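Local coordinates for putative uncharacterized protein PH0594 (Pyrococcus horikoshii, PDB 4HXF) that probably cleaves peptides as a serine protease of the prolyl oligopeptidase family, assembled into a self-compartmentalizing hexamer, at residues A[197-202]-A[216-221]; A[367-372]-A[407-412]; A[494-499]-A[551-556]. All blocks are in the same frame, centred on the assembly; numbering follows the deposited sequence.

Contact 1: residues A[197-202]-A[216-221]; sequences FKYWDI and KVSFYA
Lys216 and Val217 both lie opposite Trp200, forming a G1 beta bulge, and Lys216 takes up the left-handed backbone conformation (phi 53°) of the first bulge position. Val217 makes the regular antiparallel pair, with Trp200 N bonded to Val217 O at 2.8 Å and Val217 N to Trp200 O at 2.9 Å. The extra amide, Lys216 N, reaches Asp201 OD1 at 3.0 Å, nearly in line with that oxygen's C-O bond, and His189 holds the same carboxylate oxygen from outside. Just beyond the bulge the chain turns a corner at Ser218, whose OG donates to Lys198 O at 2.7 Å and is bonded to Lys237 N as well.

The Tyr199 ring is sandwiched between the extended chain of Lys216, whose CG and CE lie over one face, and Lys198 CG on the opposite face; Lys216 NZ goes on to a salt bridge with Asp191. Trp200 lies side by side with Tyr220. The CB of Tyr220 sits almost squarely over the five-membered ring, 3.9 Å from its centroid, while Tyr220 CD1 comes within 3.5 Å of Trp200 CZ2, the two six-membered rings being inclined at 41°. Tyr220 CG stands between its backbone N and carbonyl carbon (chi1 61°), which keeps the phenol beside the indole. Ile202 CD1 packs against Phe219 O, a buried oxygen with no polar partner in the model, and against Val217 CG2.

The corner after the bulge is the passage between two propeller blades: hairpin 200-206/209-217 closes one four-stranded sheet, and strand 219-224 begins the next, with Ile202 and Ala221 meeting Val184 of strand 182-188 and Leu231 of strand 229-232.

Contact 2: residues A[367-372]-A[407-412]; sequences YIKPEI and GYYIVY
Pro370 points CD at the face of Tyr409, over the centre of the phenol ring, 3.9 Å from the centroid and 12° off the normal, a CH-pi contact. Lys369 runs alongside the same ring, pointing the same way: with CG anti to the backbone N (chi1 -179°) and the rest of the chain extended, its CG touches Tyr409 CE2 at 3.6 Å and its CE comes to 3.4 Å from Tyr409 OH. Ile372 crosses the tyrosine at about a right angle, bringing CD1 to CE1, and Tyr367 CD2 lies at the ring's edge. The two phenols are tied to one carboxylate, Tyr367 OH to Glu452 OE1 and Tyr409 OH to Glu452 OE2, while Lys369 NZ bonds to Gln454. On the other face of the sheet Ile368 and Ile410 meet CB to CB, at 4.0 Å. Their backbones form an antiparallel hydrogen-bonded pair, Ile368 N to Ile410 O at 2.8 Å and Ile410 N to Ile368 O at 3.1 Å.

Beyond the paired residues, Pro370 CB rests 3.6 Å from Gly407 C, and the proline ring also covers Tyr408 O, buried without a polar partner. Gly407, with positive phi, completes the Schellman motif that ends helix 398-405. The Ile368-Ile410 bonds join strand 361-368, with 352-358 beyond it, antiparallel to 409-413, which runs parallel to 378-384 in the mixed central sheet of the alpha/beta-hydrolase domain.

Contact 3: residues A[494-499]-A[551-556]; sequences WLTSYA and LDQSLM. With Y3A (N-[(benzyloxy)carbonyl]glycyl-N-[(2S,3R)-4-chloro-3-hydroxy-1-phenylbutan-2-yl]glycinamide), chain B.
The Asp552 carboxylate is met at OD1 by the hydroxyl of Thr496, which donates a 2.7 Å hydrogen bond from OG1 nearly in line with the carboxylate's C-O bond. Asp552 OD2 takes a bond from a water at 2.8 Å. The carboxamide of Gln553 lies beside this pair, with NE2 2.8 Å from Thr496 OG1 and donating to the same water; OE1 accepts from Tyr493 N, which fixes which way round the amide is turned. Across the helix the indole of Trp494 is met at its edge, near its plane, by the phenyl ring of the bound inhibitor, CZ3 lying 3.9 Å from the ligand's CE2. Ser497 OG, bonded to Asp508, approaches the ligand's CE1 at 3.7 Å.

Thr496 reaches its partners because OG1 stands between the backbone N and carbonyl carbon (chi1 66°); Tyr493 O is a second possible acceptor for its one hydrogen. Met556 CE comes toward it tip to tip, at 3.7 Å from OG1. A valine in its place has no hydroxyl and would probably leave Asp552 OD1 without this donor, loosening the link between the helices. The water adds a weak bond to Thr496 O.

Thr496 also packs on Thr496 of a second subunit, so the seam lies close to a subunit interface, and its helix carries Trp494 and Ser497 of the inhibitor pocket. Two helices whose short segment axes come no closer than 10.5 Å are therefore bridged by a buried polar cluster in place of close apolar packing, in which the charge of Asp552 is probably stabilised by its two donors, the Thr496 hydroxyl and the water.

In the fold
The contacts follow one another along the chain without interleaving, and none touches another. Contact 1 belongs to the beta-propeller, at the step from one four-stranded sheet to the next. Contacts 2 and 3 belong to the alpha/beta-hydrolase domain: contact 2 joins strands 361-368 and 409-413 toward one side of its eight-stranded mixed sheet, whereas contact 3 joins helices 494-500 and 552-563, which follow strands 484-488 and 538-543 further across it. Centres of contacts 1 and 2 are 44 Å apart, on opposite sides of the chain's centre; that of contact 3 lies 29 Å from the first and 33 Å from the second. Of the three, contact 3 alone contributes residues to the inhibitor pocket.

Contact 1: residues A[197-202]-A[216-221]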
loop_
_atom_site.group_PDB
_atom_site.type_symbol
_atom_site.label_atom_id
_atom_site.label_comp_id
_atom_site.label_asym_id
_atom_site.label_seq_id
_atom_site.Cartn_x
_atom_site.Cartn_y
_atom_site.Cartn_z
ATOM N N PHE A 197 12.116 45.392 5.841
ATOM C CA PHE A 197 10.928 46.287 6.109
ATOM C C PHE A 197 11.366 47.741 6.237
ATOM O O PHE A 197 10.558 48.588 6.548
ATOM C CB PHE A 197 9.991 45.834 7.249
ATOM C CG PHE A 197 9.319 44.525 7.008
ATOM C CD1 PHE A 197 9.942 43.342 7.379
ATOM C CD2 PHE A 197 8.049 44.475 6.450
ATOM C CE1 PHE A 197 9.345 42.105 7.177
ATOM C CE2 PHE A 197 7.436 43.235 6.222
ATOM C CZ PHE A 197 8.073 42.065 6.590
ATOM N N LYS A 198 12.608 48.070 5.976
ATOM C CA LYS A 198 13.159 49.402 6.125
ATOM C C LYS A 198 13.843 49.982 4.905
ATOM O O LYS A 198 13.404 51.098 4.434
ATOM C CB LYS A 198 14.057 49.592 7.349
ATOM C CG LYS A 198 14.716 51.008 7.394
ATOM C CD LYS A 198 13.931 52.061 8.112
ATOM C CE LYS A 198 13.962 51.843 9.625
ATOM N NZ LYS A 198 14.997 52.280 10.584
ATOM N N TYR A 199 14.837 49.269 4.339
ATOM C CA TYR A 199 15.454 49.723 3.124
ATOM C C TYR A 199 15.575 48.654 2.067
ATOM O O TYR A 199 15.880 47.538 2.376
ATOM C CB TYR A 199 16.835 50.250 3.401
ATOM C CG TYR A 199 16.860 51.452 4.360
ATOM C CD1 TYR A 199 17.543 51.387 5.531
ATOM C CD2 TYR A 199 16.263 52.683 4.031
ATOM C CE1 TYR A 199 17.558 52.452 6.462
ATOM C CE2 TYR A 199 16.347 53.781 4.941
ATOM C CZ TYR A 199 17.028 53.653 6.141
ATOM O OH TYR A 199 17.120 54.684 7.137
ATOM N N TRP A 200 15.393 49.038 0.835
ATOM C CA TRP A 200 15.531 48.189 -0.350
ATOM C C TRP A 200 16.393 48.831 -1.387
ATOM O O TRP A 200 16.581 50.046 -1.422
ATOM C CB TRP A 200 14.130 48.056 -1.037
ATOM C CG TRP A 200 13.156 47.206 -0.263
ATOM C CD1 TRP A 200 12.939 45.796 -0.403
ATOM C CD2 TRP A 200 12.224 47.654 0.760
ATOM N NE1 TRP A 200 11.964 45.382 0.439
ATOM C CE2 TRP A 200 11.495 46.468 1.202
ATOM C CE3 TRP A 200 12.010 48.858 1.413
ATOM C CZ2 TRP A 200 10.536 46.527 2.182
ATOM C CZ3 TRP A 200 11.007 48.912 2.347
ATOM C CH2 TRP A 200 10.350 47.754 2.799
ATOM N N ASP A 201 16.958 47.989 -2.241
ATOM C CA ASP A 201 17.544 48.369 -3.512
ATOM C C ASP A 201 16.598 47.879 -4.608
ATOM O O ASP A 201 16.033 46.783 -4.454
ATOM C CB ASP A 201 18.911 47.751 -3.698
ATOM C CG ASP A 201 19.890 48.125 -2.571
ATOM O OD1 ASP A 201 19.756 49.208 -1.976
ATOM O OD2 ASP A 201 20.776 47.310 -2.355
ATOM N N ILE A 202 16.337 48.687 -5.596
ATOM C CA ILE A 202 15.393 48.340 -6.636
ATOM C C ILE A 202 16.090 48.356 -7.986
ATOM O O ILE A 202 16.801 49.309 -8.361
ATOM C CB ILE A 202 14.176 49.318 -6.628
ATOM C CG1 ILE A 202 13.549 49.423 -5.236
ATOM C CG2 ILE A 202 13.132 49.009 -7.734
ATOM C CD1 ILE A 202 12.371 50.420 -5.097
ATOM N N LYS A 216 18.918 51.982 -1.366
ATOM C CA LYS A 216 18.611 52.214 0.058
ATOM C C LYS A 216 17.438 53.173 0.226
ATOM O O LYS A 216 17.558 54.274 0.865
ATOM C CB LYS A 216 19.857 52.648 0.821
ATOM C CG LYS A 216 19.723 52.523 2.301
ATOM C CD LYS A 216 21.132 52.720 2.989
ATOM C CE LYS A 216 21.076 52.501 4.455
ATOM N NZ LYS A 216 22.520 52.196 4.867
ATOM N N VAL A 217 16.320 52.770 -0.366
ATOM C CA VAL A 217 15.075 53.583 -0.293
ATOM C C VAL A 217 14.087 52.799 0.588
ATOM O O VAL A 217 14.209 51.540 0.764
ATOM C CB VAL A 217 14.479 53.853 -1.640
ATOM C CG1 VAL A 217 15.343 54.924 -2.375
ATOM C CG2 VAL A 217 14.310 52.548 -2.420
ATOM N N SER A 218 13.039 53.466 1.143
ATOM C CA SER A 218 12.159 52.777 2.108
ATOM C C SER A 218 10.853 52.499 1.396
ATOM O O SER A 218 9.789 52.462 2.034
ATOM C CB SER A 218 11.939 53.680 3.360
ATOM O OG SER A 218 13.143 53.773 4.100
ATOM N N PHE A 219 10.898 52.235 0.075
ATOM C CA PHE A 219 9.754 51.720 -0.663
ATOM C C PHE A 219 10.162 50.589 -1.554
ATOM O O PHE A 219 11.363 50.399 -1.796
ATOM C CB PHE A 219 8.993 52.776 -1.440
ATOM C CG PHE A 219 9.797 53.805 -2.228
ATOM C CD1 PHE A 219 9.351 55.147 -2.221
ATOM C CD2 PHE A 219 10.753 53.455 -3.136
ATOM C CE1 PHE A 219 9.998 56.096 -3.047
ATOM C CE2 PHE A 219 11.448 54.413 -3.930
ATOM C CZ PHE A 219 11.050 55.704 -3.870
ATOM N N TYR A 220 9.192 49.767 -1.945
ATOM C CA TYR A 220 9.436 48.702 -2.924
ATOM C C TYR A 220 8.360 48.774 -3.981
ATOM O O TYR A 220 7.326 49.440 -3.812
ATOM C CB TYR A 220 9.556 47.316 -2.205
ATOM C CG TYR A 220 8.302 46.916 -1.461
ATOM C CD1 TYR A 220 8.085 47.339 -0.148
ATOM C CD2 TYR A 220 7.389 46.030 -2.004
ATOM C CE1 TYR A 220 7.010 46.925 0.616
ATOM C CE2 TYR A 220 6.243 45.658 -1.243
ATOM C CZ TYR A 220 6.057 46.159 0.017
ATOM O OH TYR A 220 4.961 45.804 0.824
ATOM N N ALA A 221 8.565 48.095 -5.109
ATOM C CA ALA A 221 7.617 48.198 -6.248
ATOM C C ALA A 221 6.454 47.181 -6.001
ATOM O O ALA A 221 6.657 45.999 -5.610
ATOM C CB ALA A 221 8.350 47.916 -7.576
#

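Contact 2: residues A[367-372]-A[407-412]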
loop_
_atom_site.group_PDB
_atom_site.type_symbol
_atom_site.label_atom_id
_atom_site.label_comp_id
_atom_site.label_asym_id
_atom_site.label_seq_id
_atom_site.Cartn_x
_atom_site.Cartn_y
_atom_site.Cartn_z
ATOM N N TYR A 367 -18.148 48.815 22.154
ATOM C CA TYR A 367 -18.573 47.685 22.954
ATOM C C TYR A 367 -19.777 47.021 22.422
ATOM O O TYR A 367 -20.501 47.592 21.616
ATOM C CB TYR A 367 -18.835 48.167 24.383
ATOM C CG TYR A 367 -20.046 49.002 24.600
ATOM C CD1 TYR A 367 -19.944 50.417 24.593
ATOM C CD2 TYR A 367 -21.266 48.457 24.951
ATOM C CE1 TYR A 367 -21.015 51.199 24.833
ATOM C CE2 TYR A 367 -22.328 49.300 25.218
ATOM C CZ TYR A 367 -22.176 50.657 25.175
ATOM O OH TYR A 367 -23.265 51.464 25.514
ATOM N N ILE A 368 -19.919 45.749 22.797
ATOM C CA ILE A 368 -21.099 44.968 22.461
ATOM C C ILE A 368 -21.783 44.577 23.737
ATOM O O ILE A 368 -21.173 44.092 24.677
ATOM C CB ILE A 368 -20.756 43.680 21.684
ATOM C CG1 ILE A 368 -20.136 43.981 20.311
ATOM C CG2 ILE A 368 -21.976 42.779 21.569
ATOM C CD1 ILE A 368 -19.364 42.838 19.669
ATOM N N LYS A 369 -23.085 44.811 23.758
ATOM C CA LYS A 369 -23.955 44.493 24.923
ATOM C C LYS A 369 -24.744 43.188 24.626
ATOM O O LYS A 369 -25.336 43.023 23.530
ATOM C CB LYS A 369 -24.917 45.634 25.231
ATOM C CG LYS A 369 -25.774 45.310 26.436
ATOM C CD LYS A 369 -26.790 46.432 26.610
ATOM C CE LYS A 369 -27.546 46.348 27.929
ATOM N NZ LYS A 369 -28.565 47.463 28.229
ATOM N N PRO A 370 -24.593 42.175 25.522
ATOM C CA PRO A 370 -25.301 40.915 25.339
ATOM C C PRO A 370 -26.768 41.059 25.702
ATOM O O PRO A 370 -27.199 42.093 26.223
ATOM C CB PRO A 370 -24.580 40.004 26.342
ATOM C CG PRO A 370 -24.310 40.910 27.471
ATOM C CD PRO A 370 -23.837 42.172 26.793
ATOM N N GLU A 371 -27.529 40.050 25.340
ATOM C CA GLU A 371 -28.985 39.950 25.668
ATOM C C GLU A 371 -28.957 39.715 27.154
ATOM O O GLU A 371 -28.240 38.820 27.721
ATOM C CB GLU A 371 -29.672 38.833 24.825
ATOM N N ILE A 372 -29.348 40.765 27.825
ATOM C CA ILE A 372 -29.657 40.690 29.183
ATOM C C ILE A 372 -30.966 41.567 29.315
ATOM O O ILE A 372 -31.282 42.468 28.447
ATOM C CB ILE A 372 -28.531 41.136 30.167
ATOM C CG1 ILE A 372 -27.810 42.432 29.659
ATOM C CG2 ILE A 372 -27.565 39.947 30.300
ATOM C CD1 ILE A 372 -26.708 43.148 30.476
ATOM N N GLY A 407 -23.349 35.785 26.624
ATOM C CA GLY A 407 -23.830 36.599 27.738
ATOM C C GLY A 407 -22.740 37.544 28.267
ATOM O O GLY A 407 -22.873 38.071 29.385
ATOM N N TYR A 408 -21.718 37.812 27.453
ATOM C CA TYR A 408 -20.651 38.752 27.859
ATOM C C TYR A 408 -20.711 40.099 27.134
ATOM O O TYR A 408 -20.970 40.143 25.941
ATOM C CB TYR A 408 -19.228 38.200 27.653
ATOM C CG TYR A 408 -18.853 36.893 28.316
ATOM C CD1 TYR A 408 -19.323 35.657 27.858
ATOM C CD2 TYR A 408 -18.066 36.893 29.466
ATOM C CE1 TYR A 408 -19.045 34.464 28.498
ATOM C CE2 TYR A 408 -17.783 35.671 30.106
ATOM C CZ TYR A 408 -18.217 34.510 29.616
ATOM O OH TYR A 408 -17.900 33.336 30.245
ATOM N N TYR A 409 -20.507 41.160 27.890
ATOM C CA TYR A 409 -20.080 42.418 27.275
ATOM C C TYR A 409 -18.720 42.192 26.635
ATOM O O TYR A 409 -17.858 41.520 27.196
ATOM C CB TYR A 409 -19.921 43.540 28.296
ATOM C CG TYR A 409 -21.218 44.257 28.658
ATOM C CD1 TYR A 409 -21.951 43.846 29.768
ATOM C CD2 TYR A 409 -21.670 45.345 27.913
ATOM C CE1 TYR A 409 -23.077 44.560 30.183
ATOM C CE2 TYR A 409 -22.801 46.036 28.291
ATOM C CZ TYR A 409 -23.495 45.628 29.432
ATOM O OH TYR A 409 -24.626 46.413 29.747
ATOM N N ILE A 410 -18.499 42.850 25.523
ATOM C CA ILE A 410 -17.214 42.867 24.822
ATOM C C ILE A 410 -16.825 44.357 24.719
ATOM O O ILE A 410 -17.663 45.218 24.339
ATOM C CB ILE A 410 -17.387 42.338 23.382
ATOM C CG1 ILE A 410 -18.168 40.998 23.360
ATOM C CG2 ILE A 410 -16.069 42.249 22.642
ATOM C CD1 ILE A 410 -17.508 39.850 24.167
ATOM N N VAL A 411 -15.589 44.639 25.120
ATOM C CA VAL A 411 -15.108 46.029 25.057
ATOM C C VAL A 411 -13.729 46.048 24.448
ATOM O O VAL A 411 -12.883 45.234 24.733
ATOM C CB VAL A 411 -15.164 46.755 26.410
ATOM C CG1 VAL A 411 -14.340 46.181 27.460
ATOM C CG2 VAL A 411 -14.790 48.282 26.231
ATOM N N TYR A 412 -13.476 47.028 23.612
ATOM C CA TYR A 412 -12.187 47.107 22.912
ATOM C C TYR A 412 -11.931 48.555 22.365
ATOM O O TYR A 412 -12.890 49.277 22.022
ATOM C CB TYR A 412 -12.144 46.099 21.778
ATOM C CG TYR A 412 -13.206 46.151 20.673
ATOM C CD1 TYR A 412 -14.397 45.453 20.757
ATOM C CD2 TYR A 412 -13.015 46.920 19.565
ATOM C CE1 TYR A 412 -15.309 45.558 19.749
ATOM C CE2 TYR A 412 -13.957 46.951 18.501
ATOM C CZ TYR A 412 -15.087 46.214 18.646
ATOM O OH TYR A 412 -15.970 46.311 17.572
#

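Contact 3: residues A[494-499]-A[551-556]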
loop_
_atom_site.group_PDB
_atom_site.type_symbol
_atom_site.label_atom_id
_atom_site.label_comp_id
_atom_site.label_asym_id
_atom_site.label_seq_id
_atom_site.Cartn_x
_atom_site.Cartn_y
_atom_site.Cartn_z
ATOM N N TRP A 494 10.900 41.363 26.613
ATOM C CA TRP A 494 11.388 41.951 25.386
ATOM C C TRP A 494 12.784 41.531 24.965
ATOM O O TRP A 494 13.086 41.527 23.734
ATOM C CB TRP A 494 11.282 43.487 25.421
ATOM C CG TRP A 494 9.853 43.928 25.490
ATOM C CD1 TRP A 494 9.205 44.533 26.547
ATOM C CD2 TRP A 494 8.904 43.860 24.405
ATOM N NE1 TRP A 494 7.893 44.818 26.174
ATOM C CE2 TRP A 494 7.665 44.368 24.921
ATOM C CE3 TRP A 494 8.949 43.366 23.130
ATOM C CZ2 TRP A 494 6.518 44.492 24.142
ATOM C CZ3 TRP A 494 7.802 43.491 22.348
ATOM C CH2 TRP A 494 6.609 44.011 22.870
ATOM N N LEU A 495 13.689 41.215 25.870
ATOM C CA LEU A 495 15.036 40.967 25.431
ATOM C C LEU A 495 15.098 39.703 24.589
ATOM O O LEU A 495 15.784 39.657 23.555
ATOM C CB LEU A 495 16.045 40.811 26.583
ATOM C CG LEU A 495 17.501 40.799 26.165
ATOM C CD1 LEU A 495 17.978 42.061 25.465
ATOM C CD2 LEU A 495 18.464 40.588 27.305
ATOM N N THR A 496 14.337 38.647 24.960
ATOM C CA THR A 496 14.291 37.460 24.113
ATOM C C THR A 496 13.536 37.666 22.815
ATOM O O THR A 496 13.742 36.967 21.823
ATOM C CB THR A 496 13.819 36.206 24.875
ATOM O OG1 THR A 496 12.466 36.405 25.254
ATOM C CG2 THR A 496 14.744 35.989 26.087
ATOM N N SER A 497 12.538 38.586 22.803
ATOM C CA SER A 497 11.944 38.951 21.550
ATOM C C SER A 497 13.006 39.522 20.604
ATOM O O SER A 497 13.133 39.137 19.443
ATOM C CB SER A 497 10.811 39.966 21.811
ATOM O OG SER A 497 10.282 40.488 20.547
ATOM N N TYR A 498 13.773 40.499 21.078
ATOM C CA TYR A 498 14.899 41.045 20.285
ATOM C C TYR A 498 15.772 39.995 19.626
ATOM O O TYR A 498 16.077 39.991 18.471
ATOM C CB TYR A 498 15.719 42.040 21.126
ATOM C CG TYR A 498 17.110 42.319 20.584
ATOM C CD1 TYR A 498 17.318 42.966 19.349
ATOM C CD2 TYR A 498 18.200 41.886 21.247
ATOM C CE1 TYR A 498 18.551 43.160 18.883
ATOM C CE2 TYR A 498 19.466 42.104 20.768
ATOM C CZ TYR A 498 19.659 42.690 19.593
ATOM O OH TYR A 498 20.943 42.864 19.128
ATOM N N ALA A 499 16.273 39.061 20.514
ATOM C CA ALA A 499 17.305 38.154 20.107
ATOM C C ALA A 499 16.846 36.817 19.480
ATOM O O ALA A 499 17.637 36.243 18.763
ATOM C CB ALA A 499 18.266 37.857 21.307
ATOM N N LEU A 551 8.045 30.537 21.429
ATOM C CA LEU A 551 7.492 29.777 22.608
ATOM C C LEU A 551 7.899 30.291 23.963
ATOM O O LEU A 551 7.102 30.255 24.896
ATOM C CB LEU A 551 7.799 28.322 22.426
ATOM C CG LEU A 551 7.182 27.422 23.571
ATOM C CD1 LEU A 551 5.637 27.444 23.638
ATOM C CD2 LEU A 551 7.752 25.955 23.384
ATOM N N ASP A 552 9.160 30.702 24.111
ATOM C CA ASP A 552 9.709 31.193 25.354
ATOM C C ASP A 552 8.808 32.281 25.952
ATOM O O ASP A 552 8.626 32.392 27.162
ATOM C CB ASP A 552 11.162 31.670 25.247
ATOM C CG ASP A 552 11.306 32.886 24.381
ATOM O OD1 ASP A 552 11.924 33.835 24.874
ATOM O OD2 ASP A 552 10.805 32.858 23.210
ATOM N N GLN A 553 8.207 33.059 25.075
ATOM C CA GLN A 553 7.408 34.188 25.559
ATOM C C GLN A 553 6.232 33.740 26.426
ATOM O O GLN A 553 5.876 34.423 27.372
ATOM C CB GLN A 553 6.855 35.048 24.423
ATOM C CG GLN A 553 7.902 35.786 23.581
ATOM C CD GLN A 553 8.775 36.703 24.449
ATOM O OE1 GLN A 553 8.300 37.128 25.524
ATOM N NE2 GLN A 553 10.046 36.982 24.033
ATOM N N SER A 554 5.631 32.629 26.104
ATOM C CA SER A 554 4.555 32.026 26.925
ATOM C C SER A 554 5.123 31.088 27.953
ATOM O O SER A 554 4.696 31.156 29.117
ATOM C CB SER A 554 3.424 31.336 26.164
ATOM O OG SER A 554 2.680 32.282 25.358
ATOM N N LEU A 555 6.059 30.219 27.544
ATOM C CA LEU A 555 6.469 29.142 28.479
ATOM C C LEU A 555 7.287 29.692 29.654
ATOM O O LEU A 555 7.162 29.238 30.828
ATOM C CB LEU A 555 7.163 28.020 27.728
ATOM C CG LEU A 555 7.597 26.804 28.577
ATOM C CD1 LEU A 555 6.352 26.268 29.344
ATOM C CD2 LEU A 555 8.228 25.663 27.698
ATOM N N MET A 556 8.108 30.712 29.420
ATOM C CA MET A 556 8.868 31.311 30.525
ATOM C C MET A 556 7.916 31.910 31.534
ATOM O O MET A 556 8.139 31.769 32.707
ATOM C CB MET A 556 9.948 32.311 30.069
ATOM C CG MET A 556 11.040 31.767 29.246
ATOM S SD MET A 556 12.374 32.986 28.979
ATOM C CE MET A 556 11.518 34.318 28.189
HETATM N N3 Y3A B . 3.616 43.126 12.580
HETATM C CA3 Y3A B . 4.020 43.391 13.975
HETATM C C3 Y3A B . 3.918 42.038 14.685
HETATM O O3 Y3A B . 3.921 40.933 14.181
HETATM C C4 Y3A B . 1.832 40.572 16.936
HETATM O O4 Y3A B . 1.143 41.685 17.376
HETATM C CA4 Y3A B . 3.312 40.911 16.932
HETATM N N4 Y3A B . 3.436 42.172 16.153
HETATM C CB4 Y3A B . 3.908 41.367 18.297
HETATM C CG4 Y3A B . 5.360 41.707 18.236
HETATM C CD1 Y3A B . 6.386 40.799 17.931
HETATM C CD2 Y3A B . 5.760 42.992 18.574
HETATM C CE1 Y3A B . 7.725 41.145 17.910
HETATM C CE2 Y3A B . 7.098 43.360 18.551
HETATM C CZ4 Y3A B . 8.056 42.461 18.199
HETATM C C15 Y3A B . 1.328 39.700 15.726
HETATM O O HOH W 1 11.213 35.342 22.032
#